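Local coordinates for protein Emp46p (PDB 2A6V) that serves as a cargo receptor in glycoprotein secretion, recognising carbohydrate through a legume-lectin-like beta-sandwich domain that here carries bound potassium, at residues Thr71-Gly76 and Ser209-Lys214; Ala65-Trp70 and Thr159-Tyr164; His170-Gln175 and Phe182-Val187; Ser53-Pro58 and Pro194-Thr199. All blocks are in the same frame, centred on the assembly; numbering follows the deposited sequence.

Contact 1 (Thr71-Gly76 and Ser209-Lys214)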
loop_
_atom_site.group_PDB
_atom_site.type_symbol
_atom_site.label_atom_id
_atom_site.label_comp_id
_atom_site.label_asym_id
_atom_site.label_seq_id
_atom_site.Cartn_x
_atom_site.Cartn_y
_atom_site.Cartn_z
ATOM N N THR A 71 -0.977 3.060 8.231
ATOM C CA THR A 71 -2.114 2.917 9.110
ATOM C C THR A 71 -3.329 3.210 8.268
ATOM O O THR A 71 -3.426 4.288 7.668
ATOM C CB THR A 71 -2.009 3.876 10.285
ATOM O OG1 THR A 71 -0.826 3.557 11.033
ATOM C CG2 THR A 71 -3.197 3.725 11.219
ATOM N N PHE A 72 -4.256 2.271 8.228
ATOM C CA PHE A 72 -5.361 2.315 7.281
ATOM C C PHE A 72 -6.622 1.733 7.904
ATOM O O PHE A 72 -6.579 1.068 8.934
ATOM C CB PHE A 72 -4.986 1.497 6.019
ATOM C CG PHE A 72 -4.943 0.018 6.272
ATOM C CD1 PHE A 72 -6.086 -0.753 6.147
ATOM C CD2 PHE A 72 -3.774 -0.584 6.718
ATOM C CE1 PHE A 72 -6.062 -2.094 6.462
ATOM C CE2 PHE A 72 -3.766 -1.942 7.016
ATOM C CZ PHE A 72 -4.910 -2.675 6.866
ATOM N N ARG A 73 -7.754 1.966 7.279
ATOM C CA ARG A 73 -8.946 1.206 7.584
ATOM C C ARG A 73 -9.878 1.138 6.384
ATOM O O ARG A 73 -9.767 1.917 5.442
ATOM C CB ARG A 73 -9.683 1.782 8.791
ATOM C CG ARG A 73 -10.246 3.169 8.557
ATOM C CD ARG A 73 -10.797 3.774 9.827
ATOM N NE ARG A 73 -11.266 5.124 9.554
ATOM C CZ ARG A 73 -11.586 6.012 10.475
ATOM N NH1 ARG A 73 -11.575 5.714 11.758
ATOM N NH2 ARG A 73 -11.969 7.219 10.086
ATOM N N SER A 74 -10.815 0.211 6.444
ATOM C CA SER A 74 -11.931 0.169 5.530
ATOM C C SER A 74 -13.171 0.304 6.379
ATOM O O SER A 74 -13.372 -0.469 7.292
ATOM C CB SER A 74 -12.009 -1.158 4.789
ATOM O OG SER A 74 -13.229 -1.207 4.055
ATOM N N PHE A 75 -13.985 1.303 6.077
ATOM C CA PHE A 75 -15.179 1.608 6.846
ATOM C C PHE A 75 -16.426 1.675 5.977
ATOM O O PHE A 75 -16.398 2.141 4.828
ATOM C CB PHE A 75 -14.998 2.944 7.571
ATOM C CG PHE A 75 -16.192 3.347 8.367
ATOM C CD1 PHE A 75 -16.502 2.689 9.539
ATOM C CD2 PHE A 75 -17.023 4.375 7.929
ATOM C CE1 PHE A 75 -17.646 3.053 10.276
ATOM C CE2 PHE A 75 -18.149 4.746 8.664
ATOM C CZ PHE A 75 -18.455 4.080 9.832
ATOM N N GLY A 76 -17.540 1.222 6.529
ATOM C CA GLY A 76 -18.836 1.470 5.934
ATOM C C GLY A 76 -19.490 0.360 5.143
ATOM O O GLY A 76 -20.678 0.449 4.814
ATOM N N SER A 209 -15.253 2.498 2.129
ATOM C CA SER A 209 -14.393 3.656 2.319
ATOM C C SER A 209 -13.005 3.201 2.749
ATOM O O SER A 209 -12.772 2.901 3.926
ATOM C CB SER A 209 -14.997 4.625 3.341
ATOM O OG SER A 209 -14.221 5.819 3.370
ATOM N N PHE A 210 -12.092 3.152 1.796
ATOM C CA PHE A 210 -10.699 2.830 2.080
ATOM C C PHE A 210 -9.972 4.095 2.462
ATOM O O PHE A 210 -9.977 5.066 1.709
ATOM C CB PHE A 210 -10.035 2.178 0.864
ATOM C CG PHE A 210 -10.594 0.817 0.528
ATOM C CD1 PHE A 210 -10.296 -0.277 1.328
ATOM C CD2 PHE A 210 -11.417 0.637 -0.565
ATOM C CE1 PHE A 210 -10.770 -1.536 1.020
ATOM C CE2 PHE A 210 -11.917 -0.638 -0.866
ATOM C CZ PHE A 210 -11.575 -1.712 -0.057
ATOM N N GLU A 211 -9.337 4.075 3.624
ATOM C CA GLU A 211 -8.798 5.288 4.254
ATOM C C GLU A 211 -7.380 5.092 4.733
ATOM O O GLU A 211 -7.034 4.019 5.225
ATOM C CB GLU A 211 -9.676 5.720 5.413
ATOM C CG GLU A 211 -11.146 5.772 5.043
ATOM C CD GLU A 211 -12.056 6.320 6.115
ATOM O OE1 GLU A 211 -11.566 6.656 7.212
ATOM O OE2 GLU A 211 -13.266 6.432 5.854
ATOM N N ILE A 212 -6.560 6.140 4.610
ATOM C CA ILE A 212 -5.183 6.158 5.100
ATOM C C ILE A 212 -5.090 7.199 6.231
ATOM O O ILE A 212 -5.339 8.393 6.002
ATOM C CB ILE A 212 -4.189 6.485 3.967
ATOM C CG1 ILE A 212 -4.295 5.454 2.825
ATOM C CG2 ILE A 212 -2.793 6.561 4.493
ATOM C CD1 ILE A 212 -3.889 4.028 3.187
ATOM N N LEU A 213 -4.691 6.769 7.416
ATOM C CA LEU A 213 -4.615 7.656 8.574
ATOM C C LEU A 213 -3.194 8.132 8.847
ATOM O O LEU A 213 -2.998 9.232 9.378
ATOM C CB LEU A 213 -5.155 6.948 9.821
ATOM C CG LEU A 213 -6.676 6.960 9.953
ATOM C CD1 LEU A 213 -7.357 6.169 8.876
ATOM C CD2 LEU A 213 -7.018 6.461 11.338
ATOM N N LYS A 214 -2.186 7.324 8.494
ATOM C CA LYS A 214 -0.797 7.616 8.810
ATOM C C LYS A 214 0.095 6.818 7.870
ATOM O O LYS A 214 -0.284 5.752 7.359
ATOM C CB LYS A 214 -0.478 7.282 10.261
ATOM C CG LYS A 214 0.878 7.675 10.767
ATOM C CD LYS A 214 0.976 7.545 12.336
ATOM C CE LYS A 214 0.061 6.496 12.942
ATOM N NZ LYS A 214 0.338 6.292 14.410
#
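A classic beta bulge marks one end of this antiparallel strand pair, where Leu213 and Lys214 both face Thr71. Thr71 O takes Leu213 N at 2.8 Å and, more weakly, Lys214 N, while Thr71 N donates to Lys214 O. Past the bulge the pairing is regular: Arg73 exchanges two backbone bonds with Glu211, and Phe75 two with Ser209. On the face that carries Arg73, Glu211, Phe75 and Ser209, the arginine reaches the glutamate side-on. Its CG sits between the backbone N and the carbonyl carbon (chi1 65°), and the chain then runs extended to NE. Arg73 NE (2.8 Å) and NH2 (3.0 Å) both close on the single oxygen OE1 of Glu211. That oxygen lies in the guanidinium plane, yet guanidinium and carboxylate planes are 66° apart; NE meets OE1 from above the carboxylate plane, while NH2 meets its syn lone pair. Ser209 OG donates to the anti lone pair of the other oxygen, Glu211 OE2, at 2.7 Å, so both carboxylate oxygens are held; Arg41 of strand 41-43 adds a second salt bridge to OE1. In the legume-lectin-like sandwich this is the sheet whose other face, bearing Phe72, Ser74, Phe210 and Ile212, turns to strands 84-90 and 196-202. There Ile212 CD1 packs on Phe72 CB at 4.0 Å. Back at the bulge, Leu213 CD1 lies over one face of the Arg73 guanidinium, 4.1 Å from NE.

Contact 2 (Ala65-Trp70 and Thr159-Tyr164)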
loop_
_atom_site.group_PDB
_atom_site.type_symbol
_atom_site.label_atom_id
_atom_site.label_comp_id
_atom_site.label_asym_id
_atom_site.label_seq_id
_atom_site.Cartn_x
_atom_site.Cartn_y
_atom_site.Cartn_z
ATOM N N ALA A 65 18.780 -0.862 5.807
ATOM C CA ALA A 65 17.469 -1.504 5.913
ATOM C C ALA A 65 16.357 -0.458 5.996
ATOM O O ALA A 65 16.612 0.749 6.090
ATOM C CB ALA A 65 17.433 -2.411 7.130
ATOM N N MET A 66 15.108 -0.911 5.937
ATOM C CA MET A 66 13.993 0.035 6.023
ATOM C C MET A 66 12.749 -0.543 6.643
ATOM O O MET A 66 12.540 -1.748 6.619
ATOM C CB MET A 66 13.671 0.592 4.645
ATOM C CG MET A 66 13.065 -0.360 3.657
ATOM S SD MET A 66 12.137 0.507 2.330
ATOM C CE MET A 66 11.064 -0.853 1.859
ATOM N N THR A 67 11.903 0.341 7.164
ATOM C CA THR A 67 10.592 0.002 7.674
ATOM C C THR A 67 9.556 0.953 7.079
ATOM O O THR A 67 9.774 2.152 7.062
ATOM C CB THR A 67 10.579 0.155 9.196
ATOM O OG1 THR A 67 11.583 -0.695 9.773
ATOM C CG2 THR A 67 9.240 -0.313 9.789
ATOM N N ILE A 68 8.447 0.418 6.594
ATOM C CA ILE A 68 7.315 1.234 6.174
ATOM C C ILE A 68 6.116 0.803 6.984
ATOM O O ILE A 68 5.796 -0.389 7.066
ATOM C CB ILE A 68 7.021 1.066 4.690
ATOM C CG1 ILE A 68 8.202 1.582 3.843
ATOM C CG2 ILE A 68 5.727 1.794 4.347
ATOM C CD1 ILE A 68 8.092 1.222 2.376
ATOM N N GLU A 69 5.430 1.767 7.568
ATOM C CA GLU A 69 4.238 1.522 8.345
ATOM C C GLU A 69 3.113 2.339 7.747
ATOM O O GLU A 69 3.192 3.568 7.746
ATOM C CB GLU A 69 4.443 1.934 9.791
ATOM C CG GLU A 69 5.422 1.075 10.546
ATOM C CD GLU A 69 5.642 1.560 11.967
ATOM O OE1 GLU A 69 5.336 2.739 12.290
ATOM O OE2 GLU A 69 6.148 0.747 12.764
ATOM N N TRP A 70 2.091 1.669 7.234
ATOM C CA TRP A 70 0.853 2.295 6.788
ATOM C C TRP A 70 -0.256 2.026 7.788
ATOM O O TRP A 70 -0.457 0.865 8.165
ATOM C CB TRP A 70 0.412 1.704 5.457
ATOM C CG TRP A 70 1.251 2.040 4.259
ATOM C CD1 TRP A 70 2.260 1.291 3.722
ATOM C CD2 TRP A 70 1.118 3.189 3.424
ATOM N NE1 TRP A 70 2.763 1.909 2.601
ATOM C CE2 TRP A 70 2.071 3.075 2.392
ATOM C CE3 TRP A 70 0.277 4.298 3.423
ATOM C CZ2 TRP A 70 2.206 4.028 1.391
ATOM C CZ3 TRP A 70 0.435 5.252 2.439
ATOM C CH2 TRP A 70 1.371 5.106 1.430
ATOM N N THR A 159 -2.453 -1.389 11.271
ATOM C CA THR A 159 -1.138 -0.990 10.791
ATOM C C THR A 159 -0.474 -2.131 10.054
ATOM O O THR A 159 -0.306 -3.221 10.608
ATOM C CB THR A 159 -0.247 -0.526 11.939
ATOM O OG1 THR A 159 -0.792 0.692 12.476
ATOM C CG2 THR A 159 1.184 -0.181 11.469
ATOM N N LEU A 160 -0.121 -1.874 8.808
ATOM C CA LEU A 160 0.712 -2.748 8.013
ATOM C C LEU A 160 2.134 -2.290 8.210
ATOM O O LEU A 160 2.453 -1.110 7.985
ATOM C CB LEU A 160 0.287 -2.662 6.537
ATOM C CG LEU A 160 1.133 -3.439 5.527
ATOM C CD1 LEU A 160 0.257 -3.901 4.377
ATOM C CD2 LEU A 160 2.315 -2.604 5.051
ATOM N N ARG A 161 3.000 -3.188 8.668
ATOM C CA ARG A 161 4.395 -2.863 8.867
ATOM C C ARG A 161 5.259 -3.775 8.021
ATOM O O ARG A 161 5.259 -5.002 8.213
ATOM C CB ARG A 161 4.809 -2.996 10.333
ATOM C CG ARG A 161 6.282 -2.681 10.494
ATOM C CD ARG A 161 6.847 -2.969 11.860
ATOM N NE ARG A 161 6.286 -2.065 12.843
ATOM C CZ ARG A 161 6.166 -2.323 14.146
ATOM N NH1 ARG A 161 6.558 -3.488 14.669
ATOM N NH2 ARG A 161 5.633 -1.398 14.944
ATOM N N LEU A 162 6.008 -3.185 7.106
ATOM C CA LEU A 162 6.887 -3.906 6.205
ATOM C C LEU A 162 8.314 -3.580 6.604
ATOM O O LEU A 162 8.711 -2.416 6.579
ATOM C CB LEU A 162 6.628 -3.477 4.755
ATOM C CG LEU A 162 7.433 -4.147 3.630
ATOM C CD1 LEU A 162 6.754 -3.976 2.288
ATOM C CD2 LEU A 162 8.824 -3.591 3.555
ATOM N N THR A 163 9.067 -4.597 7.012
ATOM C CA THR A 163 10.486 -4.422 7.354
ATOM C C THR A 163 11.320 -5.180 6.322
ATOM O O THR A 163 10.972 -6.285 5.945
ATOM C CB THR A 163 10.789 -4.875 8.818
ATOM O OG1 THR A 163 10.317 -6.201 9.056
ATOM C CG2 THR A 163 10.037 -4.081 9.802
ATOM N N TYR A 164 12.402 -4.580 5.837
ATOM C CA TYR A 164 13.183 -5.193 4.783
ATOM C C TYR A 164 14.649 -4.923 5.039
ATOM O O TYR A 164 15.048 -3.779 5.204
ATOM C CB TYR A 164 12.771 -4.649 3.414
ATOM C CG TYR A 164 13.694 -5.037 2.293
ATOM C CD1 TYR A 164 13.868 -6.367 1.912
ATOM C CD2 TYR A 164 14.422 -4.080 1.624
ATOM C CE1 TYR A 164 14.727 -6.703 0.872
ATOM C CE2 TYR A 164 15.277 -4.413 0.590
ATOM C CZ TYR A 164 15.436 -5.710 0.220
ATOM O OH TYR A 164 16.294 -6.003 -0.830
#
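Glu69 OE2 is gripped by two nitrogens of Arg161, with NE at 2.8 Å and NH2 making a weaker bond at 3.1 Å. NE comes to the anti side of that oxygen, 16° out of the carboxylate plane, and the carboxylate and guanidinium planes are only 24° apart. The two side chains run side by side, with Glu69 CG against Arg161 CG at 3.9 Å; a bend at chi3 (-68°) then turns the arginine end toward the acid. Thr67 CG2 packs on the same Arg161 CG, and next along this face Thr67 and Thr163 lie alongside each other. Beneath them the strands pair antiparallel without a break: Met66 with Tyr164, Ile68 with Leu162 and Trp70 with Leu160 each exchange two backbone bonds. The side chains of these six residues form the other, mostly apolar face, turned into the lectin sandwich toward strand 84-90, with the Tyr164 hydroxyl held by His170. Met66 CE touches Leu162 CD2 at 3.9 Å, and Leu160 CD2 meets the indole edge of Trp70 at CD1, 4.1 Å away. On the charged face, two N-H groups on one oxygen and the packed stems probably limit rotation of both charged ends.

Contact 3 (His170-Gln175 and Phe182-Val187)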
loop_
_atom_site.group_PDB
_atom_site.type_symbol
_atom_site.label_atom_id
_atom_site.label_comp_id
_atom_site.label_asym_id
_atom_site.label_seq_id
_atom_site.Cartn_x
_atom_site.Cartn_y
_atom_site.Cartn_z
ATOM N N HIS A 170 18.088 -10.168 2.443
ATOM C CA HIS A 170 16.821 -9.650 1.906
ATOM C C HIS A 170 15.587 -10.151 2.640
ATOM O O HIS A 170 14.532 -10.350 2.031
ATOM C CB HIS A 170 16.730 -9.987 0.410
ATOM C CG HIS A 170 17.833 -9.384 -0.388
ATOM N ND1 HIS A 170 17.858 -8.050 -0.724
ATOM C CD2 HIS A 170 18.978 -9.918 -0.874
ATOM C CE1 HIS A 170 18.961 -7.791 -1.402
ATOM N NE2 HIS A 170 19.660 -8.908 -1.501
ATOM N N LEU A 171 15.701 -10.349 3.944
ATOM C CA LEU A 171 14.541 -10.722 4.733
ATOM C C LEU A 171 13.539 -9.569 4.711
ATOM O O LEU A 171 13.861 -8.464 5.114
ATOM C CB LEU A 171 14.931 -11.056 6.164
ATOM C CG LEU A 171 13.800 -11.545 7.064
ATOM C CD1 LEU A 171 13.141 -12.822 6.535
ATOM C CD2 LEU A 171 14.282 -11.738 8.473
ATOM N N LEU A 172 12.342 -9.866 4.222
ATOM C CA LEU A 172 11.193 -8.974 4.284
ATOM C C LEU A 172 10.150 -9.613 5.196
ATOM O O LEU A 172 9.757 -10.773 5.005
ATOM C CB LEU A 172 10.617 -8.771 2.896
ATOM C CG LEU A 172 9.563 -7.663 2.802
ATOM C CD1 LEU A 172 9.626 -7.018 1.449
ATOM C CD2 LEU A 172 8.145 -8.214 3.090
ATOM N N LYS A 173 9.720 -8.869 6.208
ATOM C CA LYS A 173 8.654 -9.280 7.096
ATOM C C LYS A 173 7.474 -8.335 6.936
ATOM O O LYS A 173 7.645 -7.125 6.850
ATOM C CB LYS A 173 9.138 -9.233 8.539
ATOM C CG LYS A 173 8.181 -9.721 9.561
ATOM C CD LYS A 173 8.926 -10.113 10.833
ATOM C CE LYS A 173 9.373 -8.908 11.602
ATOM N NZ LYS A 173 9.997 -9.344 12.885
ATOM N N LEU A 174 6.285 -8.897 6.921
ATOM C CA LEU A 174 5.074 -8.115 6.816
ATOM C C LEU A 174 4.222 -8.442 8.005
ATOM O O LEU A 174 3.774 -9.586 8.156
ATOM C CB LEU A 174 4.350 -8.465 5.513
ATOM C CG LEU A 174 3.274 -7.515 4.993
ATOM C CD1 LEU A 174 2.085 -7.503 5.855
ATOM C CD2 LEU A 174 3.839 -6.101 4.788
ATOM N N GLN A 175 3.984 -7.458 8.864
ATOM C CA GLN A 175 3.109 -7.619 10.019
ATOM C C GLN A 175 1.835 -6.811 9.840
ATOM O O GLN A 175 1.844 -5.743 9.246
ATOM C CB GLN A 175 3.806 -7.140 11.295
ATOM C CG GLN A 175 5.086 -7.886 11.666
ATOM C CD GLN A 175 5.881 -7.112 12.690
ATOM O OE1 GLN A 175 6.601 -6.180 12.347
ATOM N NE2 GLN A 175 5.722 -7.469 13.950
ATOM N N PHE A 182 3.439 -12.657 6.859
ATOM C CA PHE A 182 4.398 -13.498 6.171
ATOM C C PHE A 182 5.813 -12.973 6.300
ATOM O O PHE A 182 6.031 -11.811 6.659
ATOM C CB PHE A 182 4.034 -13.672 4.691
ATOM C CG PHE A 182 4.129 -12.402 3.883
ATOM C CD1 PHE A 182 5.323 -12.004 3.324
ATOM C CD2 PHE A 182 2.989 -11.646 3.626
ATOM C CE1 PHE A 182 5.396 -10.831 2.566
ATOM C CE2 PHE A 182 3.061 -10.488 2.882
ATOM C CZ PHE A 182 4.262 -10.092 2.349
ATOM N N GLN A 183 6.781 -13.846 6.036
ATOM C CA GLN A 183 8.178 -13.457 5.880
ATOM C C GLN A 183 8.702 -14.134 4.625
ATOM O O GLN A 183 8.220 -15.207 4.241
ATOM C CB GLN A 183 9.048 -13.849 7.086
ATOM C CG GLN A 183 8.566 -13.316 8.416
ATOM C CD GLN A 183 9.583 -13.509 9.539
ATOM O OE1 GLN A 183 10.712 -13.024 9.455
ATOM N NE2 GLN A 183 9.169 -14.205 10.598
ATOM N N THR A 184 9.646 -13.490 3.969
ATOM C CA THR A 184 10.136 -13.965 2.678
ATOM C C THR A 184 11.515 -13.397 2.402
ATOM O O THR A 184 11.900 -12.367 2.959
ATOM C CB THR A 184 9.165 -13.539 1.549
ATOM O OG1 THR A 184 9.629 -14.026 0.281
ATOM C CG2 THR A 184 9.114 -12.015 1.387
ATOM N N ARG A 185 12.247 -14.066 1.517
ATOM C CA ARG A 185 13.507 -13.553 0.986
ATOM C C ARG A 185 13.448 -13.419 -0.545
ATOM O O ARG A 185 14.460 -13.174 -1.189
ATOM C CB ARG A 185 14.652 -14.461 1.431
ATOM C CG ARG A 185 15.071 -14.212 2.856
ATOM C CD ARG A 185 16.302 -14.961 3.290
ATOM N NE ARG A 185 16.862 -14.397 4.526
ATOM C CZ ARG A 185 16.619 -14.838 5.749
ATOM N NH1 ARG A 185 15.820 -15.876 5.965
ATOM N NH2 ARG A 185 17.188 -14.244 6.783
ATOM N N LYS A 186 12.240 -13.516 -1.106
ATOM C CA LYS A 186 12.026 -13.483 -2.555
ATOM C C LYS A 186 12.056 -12.082 -3.162
ATOM O O LYS A 186 12.294 -11.927 -4.364
ATOM C CB LYS A 186 10.671 -14.113 -2.900
ATOM C CG LYS A 186 10.565 -15.593 -2.596
ATOM C CD LYS A 186 9.338 -16.212 -3.266
ATOM C CE LYS A 186 9.387 -17.739 -3.199
ATOM N NZ LYS A 186 8.140 -18.366 -3.728
ATOM N N VAL A 187 11.749 -11.073 -2.355
ATOM C CA VAL A 187 11.741 -9.689 -2.826
ATOM C C VAL A 187 13.145 -9.110 -2.601
ATOM O O VAL A 187 13.547 -8.877 -1.463
ATOM C CB VAL A 187 10.664 -8.833 -2.103
ATOM C CG1 VAL A 187 10.403 -7.538 -2.869
ATOM C CG2 VAL A 187 9.362 -9.607 -1.927
HETATM O O HOH W 1 12.270 -10.455 0.470
#
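Leu174 CB rests over one face of the Phe182 ring, a CH-pi contact 3.7 Å from the centroid, in the beta hairpin of strands 171-176 and 179-184 at the edge of the sheet. From Phe182 CB the ring leaves with chi1 at 66°, swinging over to the partner strand. CD2 and CE2 pass Leu174 CB, Phe182 CZ lies 3.6 Å from that same carbon, and CE1 on the other flank reaches Leu172 CD2 at 3.8 Å. Leu172 CD1 goes on to Val187 CB. On the reverse face of the hairpin Lys173 and Gln183 run alongside each other. Leu171 CD1 sits over the centre of the Arg185 guanidinium. Leu172 and Thr184 exchange two backbone bonds, whereas of the pair joining Leu174 and Phe182 the one from Phe182 N is weak. At the end of the strand, Thr184 OG1 accepts from Lys186 N at 3.0 Å, closing an ST turn.

Contact 4 (Ser53-Pro58 and Pro194-Thr199)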
loop_
_atom_site.group_PDB
_atom_site.type_symbol
_atom_site.label_atom_id
_atom_site.label_comp_id
_atom_site.label_asym_id
_atom_site.label_seq_id
_atom_site.Cartn_x
_atom_site.Cartn_y
_atom_site.Cartn_z
ATOM N N SER A 53 -5.441 7.290 -4.935
ATOM C CA SER A 53 -4.067 6.860 -4.672
ATOM C C SER A 53 -3.239 7.941 -4.028
ATOM O O SER A 53 -3.546 9.133 -4.155
ATOM C CB SER A 53 -3.367 6.389 -5.956
ATOM O OG SER A 53 -3.373 7.392 -6.968
ATOM N N LEU A 54 -2.216 7.519 -3.307
ATOM C CA LEU A 54 -1.210 8.385 -2.716
ATOM C C LEU A 54 0.122 7.804 -3.097
ATOM O O LEU A 54 0.418 6.676 -2.747
ATOM C CB LEU A 54 -1.329 8.455 -1.197
ATOM C CG LEU A 54 -2.627 9.068 -0.697
ATOM C CD1 LEU A 54 -2.829 8.734 0.749
ATOM C CD2 LEU A 54 -2.620 10.571 -0.903
ATOM N N TRP A 55 0.929 8.574 -3.802
ATOM C CA TRP A 55 2.266 8.131 -4.185
ATOM C C TRP A 55 3.312 9.138 -3.732
ATOM O O TRP A 55 3.139 10.347 -3.887
ATOM C CB TRP A 55 2.362 7.963 -5.705
ATOM C CG TRP A 55 1.667 6.763 -6.262
ATOM C CD1 TRP A 55 0.427 6.713 -6.812
ATOM C CD2 TRP A 55 2.207 5.446 -6.354
ATOM N NE1 TRP A 55 0.160 5.438 -7.243
ATOM C CE2 TRP A 55 1.241 4.641 -6.975
ATOM C CE3 TRP A 55 3.434 4.870 -5.996
ATOM C CZ2 TRP A 55 1.442 3.288 -7.210
ATOM C CZ3 TRP A 55 3.631 3.509 -6.237
ATOM C CH2 TRP A 55 2.642 2.751 -6.851
ATOM N N LEU A 56 4.402 8.662 -3.152
ATOM C CA LEU A 56 5.547 9.542 -2.900
ATOM C C LEU A 56 6.196 9.933 -4.219
ATOM O O LEU A 56 6.429 9.092 -5.086
ATOM C CB LEU A 56 6.581 8.871 -1.997
ATOM C CG LEU A 56 6.318 9.049 -0.519
ATOM C CD1 LEU A 56 6.970 7.931 0.257
ATOM C CD2 LEU A 56 6.827 10.422 -0.026
ATOM N N LYS A 57 6.464 11.223 -4.385
ATOM C CA LYS A 57 7.123 11.731 -5.592
ATOM C C LYS A 57 8.594 11.258 -5.701
ATOM O O LYS A 57 8.972 10.710 -6.731
ATOM C CB LYS A 57 7.031 13.260 -5.670
ATOM C CG LYS A 57 5.634 13.828 -5.918
ATOM C CD LYS A 57 5.652 15.376 -5.943
ATOM C CE LYS A 57 4.242 15.943 -5.904
ATOM N NZ LYS A 57 4.248 17.448 -5.711
ATOM N N PRO A 58 9.404 11.419 -4.660
ATOM C CA PRO A 58 10.807 10.992 -4.762
ATOM C C PRO A 58 10.905 9.474 -4.710
ATOM O O PRO A 58 10.186 8.843 -3.936
ATOM C CB PRO A 58 11.449 11.596 -3.522
ATOM C CG PRO A 58 10.365 11.700 -2.533
ATOM C CD PRO A 58 9.108 11.940 -3.323
ATOM N N PRO A 194 16.481 2.105 -6.862
ATOM C CA PRO A 194 15.491 3.052 -6.333
ATOM C C PRO A 194 14.091 2.521 -6.625
ATOM O O PRO A 194 13.898 1.803 -7.598
ATOM C CB PRO A 194 15.770 4.340 -7.124
ATOM C CG PRO A 194 17.136 4.162 -7.704
ATOM C CD PRO A 194 17.260 2.687 -7.975
ATOM N N PHE A 195 13.126 2.849 -5.781
ATOM C CA PHE A 195 11.766 2.402 -6.009
ATOM C C PHE A 195 10.763 3.421 -5.490
ATOM O O PHE A 195 11.085 4.310 -4.702
ATOM C CB PHE A 195 11.528 1.012 -5.403
ATOM C CG PHE A 195 11.857 0.931 -3.947
ATOM C CD1 PHE A 195 13.152 0.631 -3.526
ATOM C CD2 PHE A 195 10.891 1.192 -2.993
ATOM C CE1 PHE A 195 13.465 0.588 -2.184
ATOM C CE2 PHE A 195 11.202 1.137 -1.652
ATOM C CZ PHE A 195 12.497 0.834 -1.245
ATOM N N ARG A 196 9.542 3.280 -5.978
ATOM C CA ARG A 196 8.463 4.189 -5.673
ATOM C C ARG A 196 7.562 3.531 -4.653
ATOM O O ARG A 196 7.349 2.317 -4.695
ATOM C CB ARG A 196 7.702 4.516 -6.942
ATOM C CG ARG A 196 8.521 5.421 -7.881
ATOM C CD ARG A 196 7.784 5.897 -9.114
ATOM N NE ARG A 196 6.865 4.892 -9.657
ATOM C CZ ARG A 196 5.526 4.931 -9.539
ATOM N NH1 ARG A 196 4.907 5.929 -8.905
ATOM N NH2 ARG A 196 4.792 3.964 -10.069
ATOM N N ILE A 197 7.015 4.352 -3.764
ATOM C CA ILE A 197 6.195 3.892 -2.646
ATOM C C ILE A 197 4.839 4.519 -2.715
ATOM O O ILE A 197 4.724 5.742 -2.845
ATOM C CB ILE A 197 6.884 4.290 -1.311
ATOM C CG1 ILE A 197 8.257 3.626 -1.183
ATOM C CG2 ILE A 197 5.992 4.010 -0.126
ATOM C CD1 ILE A 197 9.142 4.316 -0.230
ATOM N N GLY A 198 3.780 3.718 -2.622
ATOM C CA GLY A 198 2.447 4.282 -2.610
ATOM C C GLY A 198 1.365 3.317 -2.179
ATOM O O GLY A 198 1.630 2.168 -1.798
ATOM N N THR A 199 0.139 3.797 -2.237
ATOM C CA THR A 199 -1.051 3.019 -1.939
ATOM C C THR A 199 -2.162 3.456 -2.877
ATOM O O THR A 199 -2.191 4.607 -3.351
ATOM C CB THR A 199 -1.456 3.215 -0.452
ATOM O OG1 THR A 199 -2.577 2.391 -0.153
ATOM C CG2 THR A 199 -1.887 4.663 -0.150
HETATM O O HOH W 2 8.119 7.049 -4.318
HETATM O O HOH W 3 5.514 8.624 -7.771
#
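An antiparallel strand pair of the potassium-bound lectin sandwich brings Trp55 between an arginine and a glycine. Arg196 was modelled in two conformations; in the one described here it lies over one indole face, with NH1 3.4 Å from Trp55 CE3 and CZ 4.3 Å from the centroid of the six-membered ring, a cation-pi contact; ring and guanidinium planes are 31° apart. On the opposite face Gly198 CA makes a CH-pi contact, 4.0 Å from the same centroid. Having no side chain, Gly198 lets the indole settle directly on its backbone. In that same conformer the arginine bends at chi3 (-36°) to bring its guanidinium over the ring, and a water at the guanidinium edge, in its plane, accepts from NH1 and donates to Leu56 O. A second water donates to that same carbonyl oxygen and to Pro58 O while accepting from Ile197 N at 3.0 Å, so it bridges the strands where direct pairing ends. The last direct bond is Leu56 N to Ile197 O, 3.0 Å; before it, Leu54 and Thr199 exchange two backbone bonds. Leu56 and Ile197 run side by side, CD1 to CB at 4.0 Å. Within the sheet, strand 29-33 borders the Ser53-Pro58 side and strand 84-90 the Pro194-Thr199 side. Across the sandwich, Leu54 and Thr199 meet Ile212, and Ile197 meets Met215 and Leu217, all on strand 209-218.

Overall arrangement
Contacts 1, 2 and 3 belong to one seven-stranded antiparallel sheet, contact 4 to the other. Strand 66-75 is shared by contacts 1 and 2, whose centres are 17 Å apart; strand 158-165 passes the sheet on from contact 2 to contact 3, 11 Å away, at the outer hairpin. Along the chain contact 1 crosses both contact 2 and contact 4; contacts 2 and 3 follow in series inside the loop of contact 4, and contact 3 also lies within that of contact 1. The sheets meet where Met66 SD packs on Phe195 CZ and Trp70 CZ3 reaches Thr199 CG2 at 3.5 Å. Contacts 1, 2 and 4 join sequence-distant strands into the carbohydrate recognition domain, while contact 3 closes a local hairpin.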